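Local coordinates for protein anabena Tic22 (Anabaena sp., PDB 4EV1) that probably acts as a chaperone in protein transport, as a thylakoid-associated cyanobacterial member of the Tic22-like family, at residues E9-V14 with V207-S212; P15-T20 with M49-A54; A56-L61 with L78-V83; M135-F140 with V159-S164; R139-Q144 with H179-I184. One frame throughout, in Å; residues are numbered along the deposited sequence.

Interaction 1: E9-V14 with V207-S212; sequences EKLDSV and VVLVPS
K10 to V207, L11 and V14 to L209, and S13 to P211 make up a mixed polar and apolar contact, largely buried, that lays the end of helix 4-11 and the turn after it along strand 207-210. The polar end is the ammonium of K10: its chain runs extended to CE and bends only at the last torsion (chi4 -58°), which brings NZ to V207 O at 2.7 Å, in the carbonyl plane. The same NZ also donates to N205 O, so two backbone oxygens grip it. One water bridges the segments, donating to K10 O at 2.7 Å, accepting from L209 N at 2.8 Å and hydrogen-bonding S13 OG. In this Tic22 fold 207-210 is an outermost strand of a three-stranded mixed sheet, and the type I turn L11-V14 leads the chain past it into strand 15-20. L209 is the apolar centre. Its CB meets V14 CG2 at 3.6 Å, the two side chains crossing at about a right angle, while L209 CD2 lies 4.0 Å from L11 CD2 with both chains pointing the same way. Further along, P211 CG rests 3.6 Å from S13 O.

Interaction 2: P15-T20 with M49-A54; sequences PIYLVT and MSRQEA
Y17 and R51 dominate this contact, and their meeting is a CH-pi interaction. R51 CB stands over one face of the Y17 ring, 3.6 Å from the centroid and 3° off the normal, so the methylene sits almost exactly above the ring centre. R51 CD follows across the same ring and comes within 3.6 Å of Y17 CE1. With CG of R51 anti to its own N (chi1 -171°), CB to CD are laid over the ring, while the guanidinium beyond leads off, its plane 50° from that of the ring. At the ring edge, near its plane, M49 O lies 3.5 Å from Y17 CE2.

The apolar contacts flank this CH-pi contact. I16 CD1 touches M49 SD at 3.6 Å, reached by a methionine chain bent at chi2 and chi3, and A54 CB packs against Y17 CB at 4.1 Å.

Polar links are indirect: one water donates to both P15 O and M49 O, at 2.7 Å each. Within 49-54, S50 is the N-cap of helix 51-63, its OG accepting from E53 N at 3.0 Å.

The start of that helix therefore lies against strand 15-20, which pairs with strand 79-84; Y17 OH bonds S215 OG in helix 213-220, whose Y218 also touches Y17 and R51, while V80 meets Y17 and A54 from the strand side.

Interaction 3: A56-L61 with L78-V83; sequences AFINEL and LQVTAV
I58 of helix 51-63 packs against L78 and the beginning of strand 79-84, and its side chain carries most of the contact. From CB the chain divides. The CG2 branch, anti to the backbone N of I58, turns to L78, where it lies 4.0 Å from L78 CB; the two side chains run at a slant to one another. The other branch starts at CG1, which sits beside the backbone N (chi1 -64°), and the extended second torsion (169°) carries CD1 past L78 to the strand itself. There I58 CD1 lies 3.3 Å from Q79 C, directly against the peptide that joins Q79 to V80, and is 3.7 Å from V80 N. On the same side of that peptide the methyl also meets V80 CG2 at 3.8 Å. One turn along the helix, L61 CD1 touches L78 CD1, also at 3.8 Å, the two leucines crossing at about a right angle, so L78 is held by both I58 and L61.

An alanine in place of I58 would remove both branches and is likely to open a gap beside L78 and leave the Q79-V80 peptide without its methyl cover on this side.

V80 also packs on R51 and A54, earlier in helix 51-63, and I58 reaches V19 of strand 15-20, so the helix lies against a two-stranded antiparallel sheet. R62 adds one polar tie, its NH2 donating to L78 O. Between the two segments themselves the contact is made by methyl and methylene groups, and by one methyl against a peptide, so its hold depends on shape and close fit rather than on directed bonds.

Interaction 4: M135-F140 with V159-S164; sequences MFAVRF and VPLFLS
F136 and F162 form a hydrogen-bonded antiparallel pair, and each ring has one carbonyl oxygen of the other segment at its edge. F162 N donates to F136 O at 2.9 Å in a fairly straight bond (167°), and F136 N returns one to F162 O at 2.8 Å, more bent at 140°. F136 O lies near the plane of the F162 ring at its edge, with CD2 of F162 3.4 Å away; at the F136 ring the edge position is taken by L163 O, 3.7 Å from CE1 of F136.

M135 and L163 lie side by side, pointing the same way. The bend at chi3 of M135 turns its methyl in, and CE meets L161 CB at 3.7 Å. Two residues on from M135, A137 CB packs on L161 CD2 at 3.7 Å. Beyond the pair a water takes over from direct bonding, accepting from V138 N and donating to P160 O.

The strand directions differ by 143°, and the direct pairing amounts to one bridge that then splays apart. This is a short antiparallel junction joining the 134-139/183-188 sheet to the three-stranded sheet of 149-151, 156-162 and 207-210 in the Tic22 fold.

Interaction 5: R139-Q144 with H179-I184; sequences RFAPDQ and HPKADI
R139 and D183 are joined twice, through their main chains and through their charged ends. As a hydrogen-bonded antiparallel pair, R139 N donates to D183 O at 2.7 Å, nearly along the C=O axis, and D183 N to R139 O at 3.0 Å, so all four peptide polar atoms of the pair have partners. The side chains make a salt bridge in which two nitrogens hold two oxygens side-on: R139 NE donates to D183 OD1 at 3.1 Å and R139 NH2 to D183 OD2 at 3.0 Å. Each oxygen uses its syn lone pair, and the guanidinium and carboxylate planes are only 2° apart. The arginine chain bends at chi3 (-76°), turning its guanidinium edge to the acid. P142 O lies over one guanidinium face, and P142 CG approaches D183 OD2.

A leucine in place of R139 would have no donors for the D183 carboxylate, which would probably be left without its charge mate and free to turn.

Next along, A182 CA makes a CA-H...O contact to F140 O at 3.0 Å, and A141 CA makes one to K181 O. The F140 edge points at the face of H179, CD1 of F140 standing over its ring centre, with planes at 53°. Type I turns, A141-Q144 and H179-A182, fold each segment back, closed by Q144 N to A141 O at 2.8 Å and A182 N to H179 O.

Paired charges and peptide bonds thus fix the strand ends at R139 and D183, whereas the loops beyond meet through the weaker ring and CA-H...O contacts.

How the interactions relate
From the N terminus, 9-14 opens the longest loop, closed only when 207-212 returns to it; interactions 2 to 5 are all nested inside. Strand 15-20 follows directly, and interaction 2 closes on 49-54 before interaction 3 opens at 56-61 on the same helix; the two join through the sheet of strands 15-20 and 79-84. Interactions 4 and 5 start from the same stretch, sharing R139 and F140, and their loops overlap: 4 closes at 159-164 and 5 later at 179-184. Interaction 1 bonds to interaction 4 between strands 207-210 and 156-162, and M49 touches V14 and L163, linking both sides of the chain's centre.

Interaction 1: E9-V14 with V207-S212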
# COMPACT_ATOMS: atom_id res chain seq x y z
N GLU A 9 -8.12 9.03 5.87
CA GLU A 9 -7.40 8.94 7.13
C GLU A 9 -6.99 7.51 7.48
O GLU A 9 -5.99 7.31 8.15
CB GLU A 9 -8.23 9.49 8.28
CG GLU A 9 -8.39 10.98 8.26
CD GLU A 9 -9.41 11.47 9.29
OE1 GLU A 9 -9.70 10.72 10.27
OE2 GLU A 9 -9.91 12.61 9.13
N LYS A 10 -7.77 6.52 7.03
CA LYS A 10 -7.43 5.11 7.20
C LYS A 10 -6.24 4.77 6.30
O LYS A 10 -5.27 4.18 6.75
CB LYS A 10 -8.62 4.19 6.89
CG LYS A 10 -9.75 4.21 7.96
CD LYS A 10 -10.75 3.14 7.71
CE LYS A 10 -11.89 3.18 8.70
NZ LYS A 10 -11.38 3.06 10.07
N LEU A 11 -6.34 5.16 5.05
CA LEU A 11 -5.25 4.94 4.09
C LEU A 11 -3.94 5.65 4.48
O LEU A 11 -2.84 5.15 4.19
CB LEU A 11 -5.67 5.40 2.69
CG LEU A 11 -6.80 4.64 2.03
CD1 LEU A 11 -7.25 5.28 0.68
CD2 LEU A 11 -6.45 3.15 1.87
N ASP A 12 -4.05 6.81 5.10
CA ASP A 12 -2.89 7.61 5.50
C ASP A 12 -1.96 6.93 6.52
O ASP A 12 -0.83 7.37 6.72
CB ASP A 12 -3.32 8.96 6.09
CG ASP A 12 -3.64 10.01 5.03
OD1 ASP A 12 -3.46 9.76 3.83
OD2 ASP A 12 -4.06 11.12 5.41
N SER A 13 -2.43 5.87 7.18
CA SER A 13 -1.55 5.08 8.06
C SER A 13 -0.36 4.53 7.31
O SER A 13 0.64 4.21 7.90
CB SER A 13 -2.29 3.86 8.57
OG SER A 13 -3.24 4.21 9.54
N VAL A 14 -0.54 4.32 6.00
CA VAL A 14 0.39 3.56 5.19
C VAL A 14 1.27 4.54 4.43
O VAL A 14 0.76 5.32 3.62
CB VAL A 14 -0.37 2.66 4.21
CG1 VAL A 14 0.55 1.82 3.37
CG2 VAL A 14 -1.39 1.76 4.97
N VAL A 207 -11.75 -0.88 11.12
CA VAL A 207 -10.72 -1.33 10.20
C VAL A 207 -9.59 -0.32 10.20
O VAL A 207 -9.82 0.89 10.12
CB VAL A 207 -11.25 -1.52 8.77
CG1 VAL A 207 -10.12 -1.87 7.82
CG2 VAL A 207 -12.33 -2.58 8.74
N VAL A 208 -8.45 -0.84 10.37
CA VAL A 208 -7.22 -0.06 10.28
C VAL A 208 -6.22 -0.80 9.41
O VAL A 208 -6.20 -2.05 9.36
CB VAL A 208 -6.60 0.20 11.67
CG1 VAL A 208 -7.54 1.06 12.52
CG2 VAL A 208 -6.29 -1.11 12.37
N LEU A 209 -5.41 -0.03 8.69
CA LEU A 209 -4.34 -0.58 7.88
C LEU A 209 -3.04 -0.48 8.64
O LEU A 209 -2.71 0.57 9.13
CB LEU A 209 -4.18 0.21 6.57
CG LEU A 209 -5.28 -0.11 5.56
CD1 LEU A 209 -6.55 0.61 5.91
CD2 LEU A 209 -4.78 0.25 4.15
N VAL A 210 -2.32 -1.59 8.73
CA VAL A 210 -1.08 -1.64 9.50
C VAL A 210 0.08 -1.83 8.50
O VAL A 210 0.21 -2.89 7.87
CB VAL A 210 -1.10 -2.79 10.55
CG1 VAL A 210 0.19 -2.81 11.34
CG2 VAL A 210 -2.32 -2.64 11.52
N PRO A 211 0.91 -0.79 8.32
CA PRO A 211 2.04 -0.99 7.42
C PRO A 211 3.13 -1.91 7.96
O PRO A 211 3.06 -2.40 9.06
CB PRO A 211 2.56 0.42 7.23
CG PRO A 211 2.25 1.09 8.55
CD PRO A 211 0.97 0.50 9.02
N SER A 212 4.14 -2.15 7.15
CA SER A 212 5.17 -3.13 7.44
C SER A 212 6.00 -2.70 8.65
O SER A 212 5.96 -1.53 9.02
CB SER A 212 6.10 -3.20 6.25
OG SER A 212 6.84 -1.96 6.17
O HOH W 1 -5.60 2.77 8.97

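Interaction 2: P15-T20 with M49-A54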
# COMPACT_ATOMS: atom_id res chain seq x y z
N PRO A 15 2.58 4.49 4.66
CA PRO A 15 3.46 5.33 3.82
C PRO A 15 3.77 4.67 2.47
O PRO A 15 3.94 3.47 2.38
CB PRO A 15 4.73 5.47 4.67
CG PRO A 15 4.79 4.26 5.45
CD PRO A 15 3.35 3.73 5.65
N ILE A 16 3.85 5.49 1.43
CA ILE A 16 4.18 5.05 0.12
C ILE A 16 5.47 5.77 -0.20
O ILE A 16 5.62 6.95 0.13
CB ILE A 16 3.08 5.48 -0.87
CG1 ILE A 16 1.73 4.87 -0.45
CG2 ILE A 16 3.47 5.13 -2.34
CD1 ILE A 16 1.62 3.36 -0.54
N TYR A 17 6.42 5.10 -0.82
CA TYR A 17 7.74 5.74 -1.13
C TYR A 17 7.86 6.08 -2.64
O TYR A 17 7.70 5.24 -3.47
CB TYR A 17 8.83 4.80 -0.65
CG TYR A 17 8.66 4.48 0.81
CD1 TYR A 17 8.97 5.42 1.77
CD2 TYR A 17 8.15 3.27 1.22
CE1 TYR A 17 8.80 5.15 3.11
CE2 TYR A 17 7.95 3.00 2.59
CZ TYR A 17 8.28 3.97 3.53
OH TYR A 17 8.12 3.73 4.89
N LEU A 18 8.04 7.36 -2.94
CA LEU A 18 8.14 7.86 -4.27
C LEU A 18 9.59 8.20 -4.53
O LEU A 18 10.34 8.53 -3.58
CB LEU A 18 7.30 9.11 -4.42
CG LEU A 18 5.78 8.92 -4.29
CD1 LEU A 18 5.11 10.25 -4.70
CD2 LEU A 18 5.23 7.69 -5.11
N VAL A 19 10.02 8.01 -5.77
CA VAL A 19 11.31 8.49 -6.23
C VAL A 19 11.13 9.90 -6.77
O VAL A 19 10.40 10.13 -7.78
CB VAL A 19 11.96 7.57 -7.27
CG1 VAL A 19 13.26 8.21 -7.83
CG2 VAL A 19 12.27 6.22 -6.68
N THR A 20 11.79 10.85 -6.13
CA THR A 20 11.53 12.28 -6.37
C THR A 20 12.78 13.10 -6.45
O THR A 20 13.84 12.60 -6.08
CB THR A 20 10.64 12.91 -5.29
OG1 THR A 20 11.38 13.16 -4.11
CG2 THR A 20 9.43 12.03 -4.94
N MET A 49 6.03 0.20 -1.94
CA MET A 49 5.61 -0.16 -0.58
C MET A 49 6.81 -0.24 0.32
O MET A 49 6.64 -0.09 1.55
CB MET A 49 4.88 -1.49 -0.58
CG MET A 49 3.54 -1.44 -1.37
SD MET A 49 2.46 -0.06 -1.03
CE MET A 49 2.18 -0.31 0.66
N SER A 50 8.00 -0.46 -0.29
CA SER A 50 9.26 -0.59 0.47
C SER A 50 10.23 0.56 0.17
O SER A 50 10.63 0.78 -0.98
CB SER A 50 9.97 -1.91 0.10
OG SER A 50 11.36 -1.83 0.39
N ARG A 51 10.64 1.26 1.23
CA ARG A 51 11.62 2.34 1.09
C ARG A 51 12.95 1.82 0.55
O ARG A 51 13.55 2.45 -0.32
CB ARG A 51 11.83 3.03 2.44
CG ARG A 51 12.66 4.31 2.35
CD ARG A 51 12.42 5.20 3.56
NE ARG A 51 13.36 4.92 4.64
CZ ARG A 51 14.53 5.54 4.80
NH1 ARG A 51 14.89 6.49 3.95
NH2 ARG A 51 15.32 5.22 5.81
N GLN A 52 13.40 0.68 1.06
CA GLN A 52 14.66 0.09 0.63
C GLN A 52 14.65 -0.22 -0.87
O GLN A 52 15.66 -0.00 -1.57
CB GLN A 52 15.02 -1.18 1.44
CG GLN A 52 16.12 -2.07 0.76
CD GLN A 52 16.92 -2.95 1.72
OE1 GLN A 52 18.01 -3.41 1.39
NE2 GLN A 52 16.37 -3.21 2.90
N GLU A 53 13.51 -0.72 -1.37
CA GLU A 53 13.35 -0.97 -2.81
C GLU A 53 13.44 0.30 -3.62
O GLU A 53 14.11 0.33 -4.67
CB GLU A 53 12.05 -1.75 -3.16
CG GLU A 53 12.17 -3.21 -2.90
CD GLU A 53 10.88 -4.02 -3.12
OE1 GLU A 53 10.09 -3.65 -4.02
OE2 GLU A 53 10.69 -5.06 -2.40
N ALA A 54 12.78 1.37 -3.16
CA ALA A 54 12.83 2.66 -3.82
C ALA A 54 14.26 3.15 -3.90
O ALA A 54 14.71 3.62 -4.93
CB ALA A 54 11.95 3.74 -3.04
O HOH W 2 4.88 1.06 3.25

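Interaction 3: A56-L61 with L78-V83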
# COMPACT_ATOMS: atom_id res chain seq x y z
N ALA A 56 16.97 1.39 -3.80
CA ALA A 56 17.78 0.50 -4.63
C ALA A 56 17.63 0.93 -6.09
O ALA A 56 18.60 0.93 -6.86
CB ALA A 56 17.33 -0.97 -4.42
N PHE A 57 16.41 1.29 -6.47
CA PHE A 57 16.13 1.82 -7.79
C PHE A 57 16.97 3.06 -8.09
O PHE A 57 17.64 3.14 -9.12
CB PHE A 57 14.64 2.07 -8.00
CG PHE A 57 14.35 2.76 -9.28
CD1 PHE A 57 14.41 2.06 -10.47
CD2 PHE A 57 14.12 4.12 -9.32
CE1 PHE A 57 14.18 2.68 -11.65
CE2 PHE A 57 13.88 4.74 -10.53
CZ PHE A 57 13.90 4.01 -11.68
N ILE A 58 16.99 4.01 -7.15
CA ILE A 58 17.84 5.19 -7.28
C ILE A 58 19.33 4.78 -7.39
O ILE A 58 20.06 5.29 -8.24
CB ILE A 58 17.64 6.15 -6.08
CG1 ILE A 58 16.22 6.69 -6.05
CG2 ILE A 58 18.69 7.26 -6.13
CD1 ILE A 58 15.82 7.46 -4.72
N ASN A 59 19.79 3.88 -6.53
CA ASN A 59 21.21 3.48 -6.51
C ASN A 59 21.58 2.85 -7.85
O ASN A 59 22.65 3.12 -8.41
CB ASN A 59 21.53 2.54 -5.32
CG ASN A 59 21.30 3.21 -3.96
OD1 ASN A 59 21.12 4.44 -3.87
ND2 ASN A 59 21.25 2.41 -2.91
N GLU A 60 20.67 2.05 -8.37
CA GLU A 60 20.88 1.43 -9.69
C GLU A 60 21.05 2.48 -10.79
O GLU A 60 22.01 2.43 -11.58
CB GLU A 60 19.69 0.53 -9.99
CG GLU A 60 20.00 -0.62 -10.92
CD GLU A 60 18.81 -1.51 -11.09
OE1 GLU A 60 17.93 -1.56 -10.18
OE2 GLU A 60 18.74 -2.17 -12.16
N LEU A 61 20.14 3.45 -10.82
CA LEU A 61 20.22 4.51 -11.81
C LEU A 61 21.55 5.25 -11.65
O LEU A 61 22.22 5.55 -12.64
CB LEU A 61 19.06 5.51 -11.70
CG LEU A 61 17.63 5.10 -12.06
CD1 LEU A 61 16.71 6.31 -11.86
CD2 LEU A 61 17.48 4.58 -13.52
N LEU A 78 18.09 12.78 -7.05
CA LEU A 78 17.03 11.81 -6.71
C LEU A 78 17.11 11.32 -5.27
O LEU A 78 18.19 11.04 -4.77
CB LEU A 78 17.12 10.60 -7.61
CG LEU A 78 16.68 10.78 -9.02
CD1 LEU A 78 16.84 9.43 -9.69
CD2 LEU A 78 15.24 11.33 -9.12
N GLN A 79 15.94 11.16 -4.64
CA GLN A 79 15.81 10.68 -3.30
C GLN A 79 14.42 10.05 -3.15
O GLN A 79 13.56 10.16 -4.01
CB GLN A 79 15.95 11.81 -2.32
CG GLN A 79 14.77 12.86 -2.35
CD GLN A 79 14.95 13.95 -1.30
OE1 GLN A 79 15.89 14.73 -1.37
NE2 GLN A 79 14.07 13.97 -0.31
N VAL A 80 14.23 9.39 -2.03
CA VAL A 80 12.97 8.80 -1.69
C VAL A 80 12.22 9.83 -0.85
O VAL A 80 12.78 10.35 0.12
CB VAL A 80 13.14 7.52 -0.85
CG1 VAL A 80 11.74 6.92 -0.47
CG2 VAL A 80 13.95 6.48 -1.61
N THR A 81 10.95 10.07 -1.19
CA THR A 81 10.01 10.85 -0.40
C THR A 81 8.88 9.93 0.08
O THR A 81 8.31 9.16 -0.71
CB THR A 81 9.48 12.02 -1.23
OG1 THR A 81 10.60 12.86 -1.59
CG2 THR A 81 8.44 12.82 -0.48
N ALA A 82 8.57 10.01 1.36
CA ALA A 82 7.48 9.25 1.98
C ALA A 82 6.16 10.07 1.92
O ALA A 82 6.12 11.24 2.32
CB ALA A 82 7.88 8.93 3.41
N VAL A 83 5.13 9.50 1.31
CA VAL A 83 3.80 10.15 1.16
C VAL A 83 2.72 9.21 1.80
O VAL A 83 2.70 8.00 1.53
CB VAL A 83 3.50 10.39 -0.35
CG1 VAL A 83 2.12 11.16 -0.58
CG2 VAL A 83 4.73 11.10 -1.06

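Interaction 4: M135-F140 with V159-S164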
# COMPACT_ATOMS: atom_id res chain seq x y z
N MET A 135 -2.84 -7.67 1.31
CA MET A 135 -3.04 -7.42 2.73
C MET A 135 -3.49 -8.74 3.40
O MET A 135 -4.02 -9.64 2.74
CB MET A 135 -4.09 -6.34 2.94
CG MET A 135 -3.79 -5.02 2.22
SD MET A 135 -4.92 -3.69 2.70
CE MET A 135 -4.20 -3.18 4.20
N PHE A 136 -3.30 -8.84 4.70
CA PHE A 136 -3.50 -10.09 5.38
C PHE A 136 -4.37 -9.84 6.57
O PHE A 136 -4.07 -8.94 7.35
CB PHE A 136 -2.17 -10.69 5.79
CG PHE A 136 -1.19 -10.76 4.66
CD1 PHE A 136 -0.32 -9.72 4.41
CD2 PHE A 136 -1.15 -11.87 3.81
CE1 PHE A 136 0.58 -9.77 3.35
CE2 PHE A 136 -0.24 -11.93 2.76
CZ PHE A 136 0.62 -10.87 2.54
N ALA A 137 -5.43 -10.66 6.72
CA ALA A 137 -6.35 -10.46 7.83
C ALA A 137 -6.57 -11.80 8.50
O ALA A 137 -6.79 -12.82 7.82
CB ALA A 137 -7.68 -9.87 7.32
N VAL A 138 -6.48 -11.79 9.83
CA VAL A 138 -6.64 -13.01 10.60
C VAL A 138 -8.11 -13.29 10.87
O VAL A 138 -8.85 -12.39 11.23
CB VAL A 138 -5.86 -12.93 11.91
CG1 VAL A 138 -6.15 -14.16 12.83
CG2 VAL A 138 -4.39 -12.82 11.56
N ARG A 139 -8.51 -14.54 10.68
CA ARG A 139 -9.91 -14.92 10.90
C ARG A 139 -9.94 -16.02 11.91
O ARG A 139 -9.00 -16.82 11.99
CB ARG A 139 -10.55 -15.43 9.62
CG ARG A 139 -10.49 -14.48 8.45
CD ARG A 139 -11.27 -15.06 7.30
NE ARG A 139 -10.56 -16.13 6.62
CZ ARG A 139 -10.87 -16.59 5.41
NH1 ARG A 139 -11.88 -16.07 4.71
NH2 ARG A 139 -10.15 -17.57 4.88
N PHE A 140 -11.02 -16.08 12.67
CA PHE A 140 -11.24 -17.18 13.61
C PHE A 140 -11.29 -18.55 12.89
O PHE A 140 -10.82 -19.57 13.43
CB PHE A 140 -12.54 -16.94 14.40
CG PHE A 140 -12.45 -15.80 15.39
CD1 PHE A 140 -11.67 -15.91 16.54
CD2 PHE A 140 -13.13 -14.62 15.18
CE1 PHE A 140 -11.56 -14.86 17.44
CE2 PHE A 140 -13.02 -13.56 16.08
CZ PHE A 140 -12.25 -13.68 17.21
N VAL A 159 -10.04 -3.85 13.80
CA VAL A 159 -9.80 -5.01 12.97
C VAL A 159 -8.60 -4.69 12.04
O VAL A 159 -8.76 -3.92 11.08
CB VAL A 159 -11.01 -5.40 12.12
CG1 VAL A 159 -10.64 -6.53 11.20
CG2 VAL A 159 -12.24 -5.81 13.03
N PRO A 160 -7.42 -5.25 12.32
CA PRO A 160 -6.22 -4.84 11.60
C PRO A 160 -6.03 -5.56 10.28
O PRO A 160 -6.01 -6.77 10.27
CB PRO A 160 -5.10 -5.25 12.55
CG PRO A 160 -5.63 -6.44 13.21
CD PRO A 160 -7.09 -6.21 13.38
N LEU A 161 -5.82 -4.81 9.20
CA LEU A 161 -5.39 -5.38 7.93
C LEU A 161 -3.87 -5.11 7.70
O LEU A 161 -3.42 -3.97 7.55
CB LEU A 161 -6.24 -4.84 6.80
CG LEU A 161 -7.76 -4.81 7.00
CD1 LEU A 161 -8.47 -4.14 5.82
CD2 LEU A 161 -8.27 -6.20 7.23
N PHE A 162 -3.09 -6.18 7.69
CA PHE A 162 -1.65 -6.05 7.66
C PHE A 162 -1.12 -6.01 6.25
O PHE A 162 -1.50 -6.84 5.41
CB PHE A 162 -0.99 -7.19 8.42
CG PHE A 162 -1.42 -7.28 9.87
CD1 PHE A 162 -0.86 -6.43 10.84
CD2 PHE A 162 -2.39 -8.18 10.26
CE1 PHE A 162 -1.27 -6.51 12.18
CE2 PHE A 162 -2.79 -8.27 11.59
CZ PHE A 162 -2.24 -7.44 12.54
N LEU A 163 -0.21 -5.09 6.01
CA LEU A 163 0.52 -5.07 4.75
C LEU A 163 1.66 -6.10 4.76
O LEU A 163 2.22 -6.45 3.70
CB LEU A 163 1.06 -3.68 4.45
CG LEU A 163 0.16 -2.63 3.79
CD1 LEU A 163 -0.28 -3.09 2.37
CD2 LEU A 163 -1.04 -2.24 4.64
N SER A 164 1.99 -6.61 5.95
CA SER A 164 3.02 -7.60 6.07
C SER A 164 2.54 -8.92 6.69
O SER A 164 2.00 -8.94 7.79
CB SER A 164 4.17 -7.02 6.86
OG SER A 164 5.19 -7.97 6.84
O HOH W 3 -6.08 -9.41 11.07

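Interaction 5: R139-Q144 with H179-I184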
# COMPACT_ATOMS: atom_id res chain seq x y z
N ARG A 139 -8.51 -14.54 10.68
CA ARG A 139 -9.91 -14.92 10.90
C ARG A 139 -9.94 -16.02 11.91
O ARG A 139 -9.00 -16.82 11.99
CB ARG A 139 -10.55 -15.43 9.62
CG ARG A 139 -10.49 -14.48 8.45
CD ARG A 139 -11.27 -15.06 7.30
NE ARG A 139 -10.56 -16.13 6.62
CZ ARG A 139 -10.87 -16.59 5.41
NH1 ARG A 139 -11.88 -16.07 4.71
NH2 ARG A 139 -10.15 -17.57 4.88
N PHE A 140 -11.02 -16.08 12.67
CA PHE A 140 -11.24 -17.18 13.61
C PHE A 140 -11.29 -18.55 12.89
O PHE A 140 -10.82 -19.57 13.43
CB PHE A 140 -12.54 -16.94 14.40
CG PHE A 140 -12.45 -15.80 15.39
CD1 PHE A 140 -11.67 -15.91 16.54
CD2 PHE A 140 -13.13 -14.62 15.18
CE1 PHE A 140 -11.56 -14.86 17.44
CE2 PHE A 140 -13.02 -13.56 16.08
CZ PHE A 140 -12.25 -13.68 17.21
N ALA A 141 -11.85 -18.56 11.68
CA ALA A 141 -11.88 -19.74 10.82
C ALA A 141 -12.28 -19.26 9.43
O ALA A 141 -12.84 -18.18 9.31
CB ALA A 141 -12.89 -20.80 11.35
N PRO A 142 -11.98 -20.05 8.37
CA PRO A 142 -12.30 -19.63 7.00
C PRO A 142 -13.73 -19.10 6.82
O PRO A 142 -13.95 -18.18 6.03
CB PRO A 142 -12.09 -20.90 6.18
CG PRO A 142 -11.06 -21.68 6.95
CD PRO A 142 -11.31 -21.36 8.41
N ASP A 143 -14.66 -19.67 7.57
CA ASP A 143 -16.09 -19.32 7.51
C ASP A 143 -16.52 -18.41 8.67
O ASP A 143 -17.72 -18.24 8.92
CB ASP A 143 -16.93 -20.61 7.55
CG ASP A 143 -16.34 -21.64 8.49
OD1 ASP A 143 -16.31 -21.40 9.72
OD2 ASP A 143 -15.85 -22.68 7.99
N GLN A 144 -15.57 -17.83 9.39
CA GLN A 144 -15.91 -17.04 10.57
C GLN A 144 -15.35 -15.61 10.45
O GLN A 144 -14.79 -15.27 9.42
CB GLN A 144 -15.49 -17.81 11.83
CG GLN A 144 -16.50 -18.95 12.16
CD GLN A 144 -16.03 -19.95 13.22
OE1 GLN A 144 -14.90 -19.87 13.73
NE2 GLN A 144 -16.91 -20.88 13.56
N HIS A 179 -8.49 -21.02 19.09
CA HIS A 179 -9.19 -21.15 17.80
C HIS A 179 -8.33 -21.91 16.80
O HIS A 179 -7.67 -21.32 15.94
CB HIS A 179 -9.56 -19.77 17.25
CG HIS A 179 -10.41 -18.96 18.18
ND1 HIS A 179 -11.79 -18.99 18.14
CD2 HIS A 179 -10.08 -18.11 19.18
CE1 HIS A 179 -12.27 -18.19 19.08
NE2 HIS A 179 -11.25 -17.65 19.73
N PRO A 180 -8.30 -23.25 16.93
CA PRO A 180 -7.33 -24.05 16.16
C PRO A 180 -7.53 -24.00 14.65
O PRO A 180 -6.59 -24.29 13.91
CB PRO A 180 -7.54 -25.47 16.69
CG PRO A 180 -8.15 -25.28 18.04
CD PRO A 180 -9.03 -24.09 17.90
N LYS A 181 -8.74 -23.64 14.22
CA LYS A 181 -9.07 -23.44 12.81
C LYS A 181 -8.74 -22.02 12.28
O LYS A 181 -8.97 -21.73 11.10
CB LYS A 181 -10.56 -23.72 12.59
CG LYS A 181 -10.93 -25.21 12.73
CD LYS A 181 -12.41 -25.45 13.01
CE LYS A 181 -13.17 -26.01 11.80
NZ LYS A 181 -13.00 -25.16 10.59
N ALA A 182 -8.21 -21.15 13.14
CA ALA A 182 -7.87 -19.77 12.72
C ALA A 182 -6.93 -19.74 11.50
O ALA A 182 -6.08 -20.61 11.33
CB ALA A 182 -7.28 -18.97 13.88
N ASP A 183 -7.10 -18.74 10.64
CA ASP A 183 -6.23 -18.62 9.48
C ASP A 183 -6.04 -17.17 9.07
O ASP A 183 -6.65 -16.25 9.64
CB ASP A 183 -6.76 -19.44 8.31
CG ASP A 183 -7.93 -18.79 7.60
OD1 ASP A 183 -8.58 -17.90 8.18
OD2 ASP A 183 -8.20 -19.18 6.45
N ILE A 184 -5.18 -16.98 8.08
CA ILE A 184 -4.95 -15.66 7.49
C ILE A 184 -5.62 -15.62 6.12
O ILE A 184 -5.29 -16.44 5.28
CB ILE A 184 -3.46 -15.38 7.33
CG1 ILE A 184 -2.73 -15.54 8.66
CG2 ILE A 184 -3.26 -13.95 6.75
CD1 ILE A 184 -1.19 -15.39 8.57